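Local atomic coordinates of ubiquitin conjugating enzyme (PDB entry 2PWQ), a protein that probably carries activated ubiquitin as a thioester and helps pass it on to target proteins, as other ubiquitin-conjugating (E2) enzymes do. Residues A[51-56]-A[76-81]; A[41-46]-A[57-62]. All coordinates share one frame; numbering follows the deposited sequence.

Interaction 1: A[51-56]-A[76-81]; sequences NFFEWV and ITIPND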
ATOM      1  N   ASN A  51       8.359  17.343  -3.749  1.00 45.78           N
ATOM      2  CA  ASN A  51       9.079  16.371  -4.567  1.00 45.06           C
ATOM      3  C   ASN A  51       8.109  15.453  -5.335  1.00 44.91           C
ATOM      4  O   ASN A  51       7.365  14.688  -4.738  1.00 43.52           O
ATOM      5  CB  ASN A  51      10.029  15.543  -3.703  1.00 45.22           C
ATOM      6  CG  ASN A  51      10.889  14.584  -4.530  1.00 45.14           C
ATOM      7  OD1 ASN A  51      10.724  14.459  -5.752  1.00 45.82           O
ATOM      8  ND2 ASN A  51      11.823  13.921  -3.869  1.00 42.73           N
ATOM      9  N   PHE A  52       8.128  15.565  -6.661  1.00 44.30           N
ATOM     10  CA  PHE A  52       7.249  14.807  -7.543  1.00 44.57           C
ATOM     11  C   PHE A  52       7.547  13.290  -7.469  1.00 43.76           C
ATOM     12  O   PHE A  52       6.766  12.461  -7.944  1.00 43.63           O
ATOM     13  CB  PHE A  52       7.434  15.320  -8.969  1.00 44.87           C
ATOM     14  CG  PHE A  52       6.167  15.758  -9.627  1.00 46.13           C
ATOM     15  CD1 PHE A  52       5.385  14.850 -10.341  1.00 45.79           C
ATOM     16  CD2 PHE A  52       5.760  17.079  -9.543  1.00 47.32           C
ATOM     17  CE1 PHE A  52       4.211  15.240 -10.937  1.00 46.32           C
ATOM     18  CE2 PHE A  52       4.580  17.492 -10.158  1.00 48.67           C
ATOM     19  CZ  PHE A  52       3.802  16.565 -10.859  1.00 46.40           C
ATOM     20  N   PHE A  53       8.675  12.947  -6.852  1.00 42.94           N
ATOM     21  CA  PHE A  53       9.132  11.558  -6.712  1.00 42.81           C
ATOM     22  C   PHE A  53       8.797  10.983  -5.340  1.00 41.35           C
ATOM     23  O   PHE A  53       9.256   9.919  -4.963  1.00 41.49           O
ATOM     24  CB  PHE A  53      10.630  11.447  -7.049  1.00 42.70           C
ATOM     25  CG  PHE A  53      10.901  11.601  -8.520  1.00 44.81           C
ATOM     26  CD1 PHE A  53      11.019  10.484  -9.340  1.00 44.24           C
ATOM     27  CD2 PHE A  53      10.981  12.859  -9.098  1.00 45.73           C
ATOM     28  CE1 PHE A  53      11.230  10.622 -10.695  1.00 44.65           C
ATOM     29  CE2 PHE A  53      11.190  13.005 -10.456  1.00 46.73           C
ATOM     30  CZ  PHE A  53      11.322  11.882 -11.262  1.00 45.19           C
ATOM     31  N   GLU A  54       7.971  11.694  -4.599  1.00 40.09           N
ATOM     32  CA  GLU A  54       7.589  11.236  -3.274  1.00 39.21           C
ATOM     33  C   GLU A  54       6.113  11.475  -3.108  1.00 38.44           C
ATOM     34  O   GLU A  54       5.664  12.632  -3.076  1.00 38.11           O
ATOM     35  CB  GLU A  54       8.411  11.932  -2.177  1.00 39.26           C
ATOM     36  CG  GLU A  54       8.060  11.496  -0.749  1.00 38.01           C
ATOM     37  CD  GLU A  54       8.485  10.070  -0.422  1.00 44.22           C
ATOM     38  OE1 GLU A  54       9.534   9.616  -0.954  1.00 41.26           O
ATOM     39  OE2 GLU A  54       7.765   9.393   0.377  1.00 45.63           O
ATOM     40  N   TRP A  55       5.347  10.381  -3.052  1.00 36.83           N
ATOM     41  CA  TRP A  55       3.919  10.515  -2.860  1.00 36.18           C
ATOM     42  C   TRP A  55       3.473   9.888  -1.560  1.00 35.11           C
ATOM     43  O   TRP A  55       4.159   9.107  -0.937  1.00 34.68           O
ATOM     44  CB  TRP A  55       3.089   9.886  -3.983  1.00 36.77           C
ATOM     45  CG  TRP A  55       3.412  10.252  -5.399  1.00 38.11           C
ATOM     46  CD1 TRP A  55       4.230  11.260  -5.847  1.00 37.21           C
ATOM     47  CD2 TRP A  55       2.879   9.614  -6.586  1.00 37.63           C
ATOM     48  NE1 TRP A  55       4.268  11.263  -7.228  1.00 39.81           N
ATOM     49  CE2 TRP A  55       3.434  10.279  -7.706  1.00 37.87           C
ATOM     50  CE3 TRP A  55       1.971   8.569  -6.799  1.00 36.64           C
ATOM     51  CZ2 TRP A  55       3.134   9.907  -9.032  1.00 39.25           C
ATOM     52  CZ3 TRP A  55       1.670   8.200  -8.125  1.00 36.83           C
ATOM     53  CH2 TRP A  55       2.253   8.873  -9.218  1.00 36.60           C
ATOM     54  N   VAL A  56       2.274  10.265  -1.189  1.00 34.55           N
ATOM     55  CA  VAL A  56       1.535   9.670  -0.135  1.00 34.73           C
ATOM     56  C   VAL A  56       0.430   8.928  -0.848  1.00 34.21           C
ATOM     57  O   VAL A  56      -0.237   9.522  -1.698  1.00 35.65           O
ATOM     58  CB  VAL A  56       0.892  10.775   0.701  1.00 34.85           C
ATOM     59  CG1 VAL A  56      -0.000  10.174   1.731  1.00 36.71           C
ATOM     60  CG2 VAL A  56       1.974  11.580   1.354  1.00 35.20           C
ATOM     61  N   ILE A  76       5.246   6.508  -0.717  1.00 36.39           N
ATOM     62  CA  ILE A  76       5.650   6.001  -2.040  1.00 35.50           C
ATOM     63  C   ILE A  76       6.895   6.758  -2.554  1.00 37.12           C
ATOM     64  O   ILE A  76       6.811   7.927  -2.928  1.00 36.23           O
ATOM     65  CB  ILE A  76       4.487   6.138  -3.039  1.00 36.17           C
ATOM     66  CG1 ILE A  76       3.219   5.480  -2.467  1.00 34.36           C
ATOM     67  CG2 ILE A  76       4.882   5.565  -4.451  1.00 29.04           C
ATOM     68  CD1 ILE A  76       1.944   5.867  -3.180  1.00 36.00           C
ATOM     69  N   THR A  77       8.063   6.131  -2.553  1.00 38.93           N
ATOM     70  CA  THR A  77       9.207   6.826  -3.121  1.00 40.64           C
ATOM     71  C   THR A  77       9.516   6.295  -4.517  1.00 41.59           C
ATOM     72  O   THR A  77       9.798   5.084  -4.708  1.00 42.07           O
ATOM     73  CB  THR A  77      10.457   6.862  -2.198  1.00 41.59           C
ATOM     74  OG1 THR A  77      11.274   5.736  -2.449  1.00 44.46           O
ATOM     75  CG2 THR A  77      10.099   6.861  -0.732  1.00 40.95           C
ATOM     76  N   ILE A  78       9.418   7.188  -5.504  1.00 41.64           N
ATOM     77  CA  ILE A  78       9.492   6.807  -6.925  1.00 43.05           C
ATOM     78  C   ILE A  78      10.899   7.061  -7.409  1.00 44.72           C
ATOM     79  O   ILE A  78      11.416   8.164  -7.195  1.00 45.32           O
ATOM     80  CB  ILE A  78       8.494   7.622  -7.744  1.00 42.13           C
ATOM     81  CG1 ILE A  78       7.097   7.401  -7.192  1.00 41.32           C
ATOM     82  CG2 ILE A  78       8.586   7.288  -9.247  1.00 42.23           C
ATOM     83  CD1 ILE A  78       6.148   8.469  -7.501  1.00 38.95           C
ATOM     84  N   PRO A  79      11.545   6.054  -8.047  1.00 46.29           N
ATOM     85  CA  PRO A  79      12.943   6.249  -8.458  1.00 46.90           C
ATOM     86  C   PRO A  79      13.078   7.215  -9.627  1.00 47.41           C
ATOM     87  O   PRO A  79      12.101   7.420 -10.358  1.00 46.41           O
ATOM     88  CB  PRO A  79      13.388   4.830  -8.871  1.00 47.03           C
ATOM     89  CG  PRO A  79      12.159   4.168  -9.296  1.00 46.03           C
ATOM     90  CD  PRO A  79      11.059   4.704  -8.415  1.00 46.10           C
ATOM     91  N   ASN A  80      14.276   7.788  -9.799  1.00 49.32           N
ATOM     92  CA  ASN A  80      14.522   8.803 -10.838  1.00 51.76           C
ATOM     93  C   ASN A  80      14.483   8.309 -12.280  1.00 52.23           C
ATOM     94  O   ASN A  80      14.323   9.110 -13.209  1.00 52.42           O
ATOM     95  CB  ASN A  80      15.762   9.680 -10.554  1.00 52.83           C
ATOM     96  CG  ASN A  80      17.061   8.878 -10.326  1.00 56.73           C
ATOM     97  OD1 ASN A  80      17.140   7.664 -10.571  1.00 61.25           O
ATOM     98  ND2 ASN A  80      18.095   9.577  -9.843  1.00 59.14           N
ATOM     99  N   ASP A  81      14.571   6.991 -12.451  1.00 52.72           N
ATOM    100  CA  ASP A  81      14.400   6.339 -13.754  1.00 53.10           C
ATOM    101  C   ASP A  81      13.023   5.724 -14.020  1.00 52.48           C
ATOM    102  O   ASP A  81      12.806   5.085 -15.065  1.00 51.74           O
ATOM    103  CB  ASP A  81      15.491   5.283 -13.983  1.00 53.64           C
ATOM    104  CG  ASP A  81      15.795   4.454 -12.739  1.00 55.56           C
ATOM    105  OD1 ASP A  81      15.053   4.512 -11.736  1.00 55.85           O
ATOM    106  OD2 ASP A  81      16.810   3.718 -12.779  1.00 59.74           O
TER
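Ile78 drops the end of its side chain onto the indole of Trp55. The methyl CD1 sits over one face of the ring system, 3.4 Å from the centroid of the five-membered ring, and is closest to CE2, at 3.3 Å, in a CH-pi contact. Ile78 has CG1 anti to its carbonyl carbon (chi1 -58°), which sends that branch to the indole while CG2 goes the other way, lying 4.0 Å from CD1 of Phe53. One isoleucine thus fills two hollows, one against each aromatic. The Phe53 ring turns its edge to the backbone of Ile78 and Pro79: its CD1 is 3.2 Å from Ile78 O and its CE1 is 3.3 Å from Pro79 O, both oxygens near the ring plane, so the slightly positive rim faces carbonyl oxygens.

The indole is pinned from its own segment too. Trp55 NE1 donates to Phe52 O, 2.9 Å away, though the bond is bent and comes from above the carbonyl plane. Phe52 O lies within a type I turn running from Asn51 to Glu54, whose start is tied down by an Asx turn: Phe53 N donates to Asn51 OD1. Beyond the turn, Trp55 and Ile76 form a hydrogen-bonded antiparallel pair, with their backbones bonded in both directions. Their side chains share the face of the sheet that packs on helices: Trp55 reaches Leu28 and Leu32 of helix 23-37, and Ile76 touches Leu126 of helix 122-134. Ile78 N to Phe53 O, at 2.8 Å, carries the pairing just past the strand ends. The arrangement is the open end of the antiparallel hairpin of strands 54-60 and 71-77, the central pair of the four-stranded sheet characteristic of the E2 fold.

Interaction 2: A[41-46]-A[57-62]; sequences QEIDAH and GFIKGP
Asp44 O takes the N-H of Phe58, at 2.9 Å, and meets the CA of Gly57 in a much weaker C-H...O contact. The pairing is returned by Asp44 N to Phe58 O, an oxygen that also receives the CA-H of Ile43, and Lys60 N to Glu42 O at 3.0 Å carries the pairing to Glu42, just before strand 43-47 begins.

Carbons of Phe58 and Lys60 both lie close to Gln41 O. In the Phe58 conformer described, one of two in the model, CE2 brings the ring edge to within 3.2 Å of that oxygen, a contact that holds for that conformer alone, and CB of Asp44 lies at the same ring's edge. Lys60 first lays CB near Gln41 O, then runs extended from the backbone (chi1 -170°) and bends at chi3, bringing NZ to 3.6 Å from Glu42 OE2. The salt bridge is a loose one. The other carboxylate oxygen, OE1, accepts a hydrogen bond from Gln130, whose NE2 also donates to Lys60 O.

On the reverse face, Ile43 and Ile59 lie alongside each other, CD1 to CG1 at 3.9 Å, against helix 122-134.

Chemically, then, the strands are joined by backbone bonds, while the Glu42 carboxylate is shared between a lysine charge and an amide, which would be expected to stabilise its ionised form.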
ATOM      1  N   GLN A  41     -11.970   6.678  -3.829  1.00 48.84           N
ATOM      2  CA  GLN A  41     -12.497   6.172  -2.581  1.00 48.26           C
ATOM      3  C   GLN A  41     -11.791   4.866  -2.227  1.00 46.17           C
ATOM      4  O   GLN A  41     -11.626   4.521  -1.051  1.00 47.02           O
ATOM      5  CB  GLN A  41     -14.019   6.043  -2.635  1.00 48.80           C
ATOM      6  CG  GLN A  41     -14.748   7.360  -3.001  1.00 52.32           C
ATOM      7  CD  GLN A  41     -14.517   8.503  -1.983  1.00 57.33           C
ATOM      8  OE1 GLN A  41     -14.542   8.290  -0.766  1.00 60.62           O
ATOM      9  NE2 GLN A  41     -14.279   9.713  -2.492  1.00 57.72           N
ATOM     10  N   GLU A  42     -11.293   4.186  -3.249  1.00 43.57           N
ATOM     11  CA  GLU A  42     -10.576   2.947  -3.059  1.00 41.21           C
ATOM     12  C   GLU A  42      -9.076   3.139  -2.967  1.00 39.80           C
ATOM     13  O   GLU A  42      -8.418   2.628  -2.054  1.00 39.01           O
ATOM     14  CB  GLU A  42     -10.919   1.982  -4.193  1.00 41.04           C
ATOM     15  CG  GLU A  42     -12.374   1.571  -4.194  1.00 41.13           C
ATOM     16  CD  GLU A  42     -12.723   0.538  -3.138  1.00 43.57           C
ATOM     17  OE1 GLU A  42     -11.849  -0.238  -2.700  1.00 46.02           O
ATOM     18  OE2 GLU A  42     -13.894   0.493  -2.732  1.00 45.77           O
ATOM     19  N   ILE A  43      -8.538   3.828  -3.962  1.00 37.89           N
ATOM     20  CA  ILE A  43      -7.115   4.023  -4.107  1.00 37.31           C
ATOM     21  C   ILE A  43      -6.926   5.471  -4.538  1.00 38.00           C
ATOM     22  O   ILE A  43      -7.512   5.952  -5.534  1.00 37.36           O
ATOM     23  CB  ILE A  43      -6.443   3.071  -5.153  1.00 36.75           C
ATOM     24  CG1 ILE A  43      -6.816   1.577  -4.955  1.00 36.78           C
ATOM     25  CG2 ILE A  43      -4.931   3.325  -5.276  1.00 36.47           C
ATOM     26  CD1 ILE A  43      -6.073   0.809  -3.852  1.00 31.53           C
ATOM     27  N   ASP A  44      -6.115   6.169  -3.759  1.00 38.21           N
ATOM     28  CA  ASP A  44      -5.743   7.541  -4.058  1.00 39.51           C
ATOM     29  C   ASP A  44      -4.230   7.694  -3.865  1.00 39.65           C
ATOM     30  O   ASP A  44      -3.575   6.825  -3.265  1.00 39.38           O
ATOM     31  CB  ASP A  44      -6.535   8.478  -3.154  1.00 39.48           C
ATOM     32  CG  ASP A  44      -6.710   9.883  -3.735  1.00 42.67           C
ATOM     33  OD1 ASP A  44      -6.055  10.219  -4.741  1.00 45.26           O
ATOM     34  OD2 ASP A  44      -7.523  10.666  -3.168  1.00 44.88           O
ATOM     35  N   ALA A  45      -3.676   8.766  -4.437  1.00 40.20           N
ATOM     36  CA  ALA A  45      -2.292   9.216  -4.216  1.00 40.99           C
ATOM     37  C   ALA A  45      -2.133  10.656  -4.682  1.00 41.45           C
ATOM     38  O   ALA A  45      -2.756  11.077  -5.674  1.00 42.31           O
ATOM     39  CB  ALA A  45      -1.268   8.322  -4.916  1.00 39.68           C
ATOM     40  N   HIS A  46      -1.325  11.418  -3.960  1.00 41.38           N
ATOM     41  CA  HIS A  46      -0.952  12.777  -4.394  1.00 41.77           C
ATOM     42  C   HIS A  46       0.493  13.019  -3.954  1.00 40.83           C
ATOM     43  O   HIS A  46       1.049  12.217  -3.218  1.00 39.92           O
ATOM     44  CB  HIS A  46      -1.921  13.842  -3.836  1.00 42.17           C
ATOM     45  CG  HIS A  46      -1.943  13.906  -2.341  1.00 44.09           C
ATOM     46  ND1 HIS A  46      -0.910  14.444  -1.603  1.00 48.66           N
ATOM     47  CD2 HIS A  46      -2.854  13.467  -1.442  1.00 46.87           C
ATOM     48  CE1 HIS A  46      -1.190  14.350  -0.317  1.00 49.12           C
ATOM     49  NE2 HIS A  46      -2.362  13.753  -0.192  1.00 49.49           N
ATOM     50  N   GLY A  57       0.250   7.647  -0.526  1.00 33.85           N
ATOM     51  CA  GLY A  57      -0.869   6.855  -1.021  1.00 32.43           C
ATOM     52  C   GLY A  57      -1.930   6.563   0.020  1.00 33.14           C
ATOM     53  O   GLY A  57      -1.637   6.530   1.217  1.00 33.20           O
ATOM     54  N   PHE A  58      -3.178   6.465  -0.423  0.70 32.70           N
ATOM     55  CA  PHE A  58      -4.300   5.984   0.380  0.70 32.94           C
ATOM     56  C   PHE A  58      -4.843   4.642  -0.151  0.70 34.10           C
ATOM     57  O   PHE A  58      -5.079   4.484  -1.367  0.70 33.79           O
ATOM     58  CB  PHE A  58      -5.429   7.015   0.380  0.70 33.07           C
ATOM     59  CG  PHE A  58      -6.771   6.458   0.784  0.70 33.43           C
ATOM     60  CD1 PHE A  58      -7.051   6.163   2.135  0.70 35.59           C
ATOM     61  CD2 PHE A  58      -7.773   6.247  -0.183  0.70 32.85           C
ATOM     62  CE1 PHE A  58      -8.297   5.655   2.503  0.70 36.25           C
ATOM     63  CE2 PHE A  58      -8.989   5.753   0.168  0.70 32.51           C
ATOM     64  CZ  PHE A  58      -9.277   5.438   1.502  0.70 35.02           C
ATOM     65  N   ILE A  59      -5.053   3.699   0.750  1.00 33.65           N
ATOM     66  CA  ILE A  59      -5.810   2.476   0.452  1.00 34.73           C
ATOM     67  C   ILE A  59      -6.959   2.289   1.428  1.00 36.20           C
ATOM     68  O   ILE A  59      -6.773   2.294   2.680  1.00 36.66           O
ATOM     69  CB  ILE A  59      -4.952   1.182   0.489  1.00 34.00           C
ATOM     70  CG1 ILE A  59      -3.900   1.171  -0.610  1.00 32.68           C
ATOM     71  CG2 ILE A  59      -5.836  -0.078   0.404  1.00 34.25           C
ATOM     72  CD1 ILE A  59      -2.836   0.111  -0.340  1.00 32.78           C
ATOM     73  N   LYS A  60      -8.138   2.093   0.856  1.00 36.76           N
ATOM     74  CA  LYS A  60      -9.310   1.768   1.625  1.00 38.64           C
ATOM     75  C   LYS A  60      -9.230   0.324   2.084  1.00 38.62           C
ATOM     76  O   LYS A  60      -8.992  -0.585   1.274  1.00 39.22           O
ATOM     77  CB  LYS A  60     -10.582   1.982   0.798  1.00 38.41           C
ATOM     78  CG  LYS A  60     -11.839   1.889   1.657  1.00 40.86           C
ATOM     79  CD  LYS A  60     -13.116   2.093   0.912  1.00 40.66           C
ATOM     80  CE  LYS A  60     -13.846   0.788   0.666  1.00 45.62           C
ATOM     81  NZ  LYS A  60     -15.327   1.083   0.508  1.00 45.52           N
ATOM     82  N   GLY A  61      -9.433   0.117   3.387  1.00 38.75           N
ATOM     83  CA  GLY A  61      -9.544  -1.216   3.944  1.00 38.26           C
ATOM     84  C   GLY A  61     -10.793  -1.901   3.383  1.00 38.15           C
ATOM     85  O   GLY A  61     -11.884  -1.364   3.480  1.00 37.34           O
ATOM     86  N   PRO A  62     -10.626  -3.085   2.773  1.00 38.83           N
ATOM     87  CA  PRO A  62     -11.752  -3.788   2.130  1.00 40.29           C
ATOM     88  C   PRO A  62     -12.910  -4.256   3.022  1.00 42.06           C
ATOM     89  O   PRO A  62     -12.700  -4.766   4.122  1.00 42.67           O
ATOM     90  CB  PRO A  62     -11.072  -4.971   1.430  1.00 39.47           C
ATOM     91  CG  PRO A  62      -9.674  -4.552   1.244  1.00 39.34           C
ATOM     92  CD  PRO A  62      -9.371  -3.817   2.547  1.00 38.23           C
TER

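Strand 54-60 is common to both contacts: interaction 1 uses its beginning to meet strand 71-77, interaction 2 its later part to meet strand 43-47 on the opposite edge. Their centres are about 17 Å apart, yet they join at the middle, where Val56 N lies 3.1 Å from His46 O, a probable hydrogen bond, and Ile76 CD1 packs 3.6 Å from Gly57 N. Together they join three consecutive strands of one antiparallel sheet, and helix 122-134 touches side chains of both, Ile76 and Ile78 in one, Ile43 and Ile59 in the other. Neither contact lies at the predicted thioester-forming residue, Cys108; both lie in the sheet of the ubiquitin-conjugating fold, away from it.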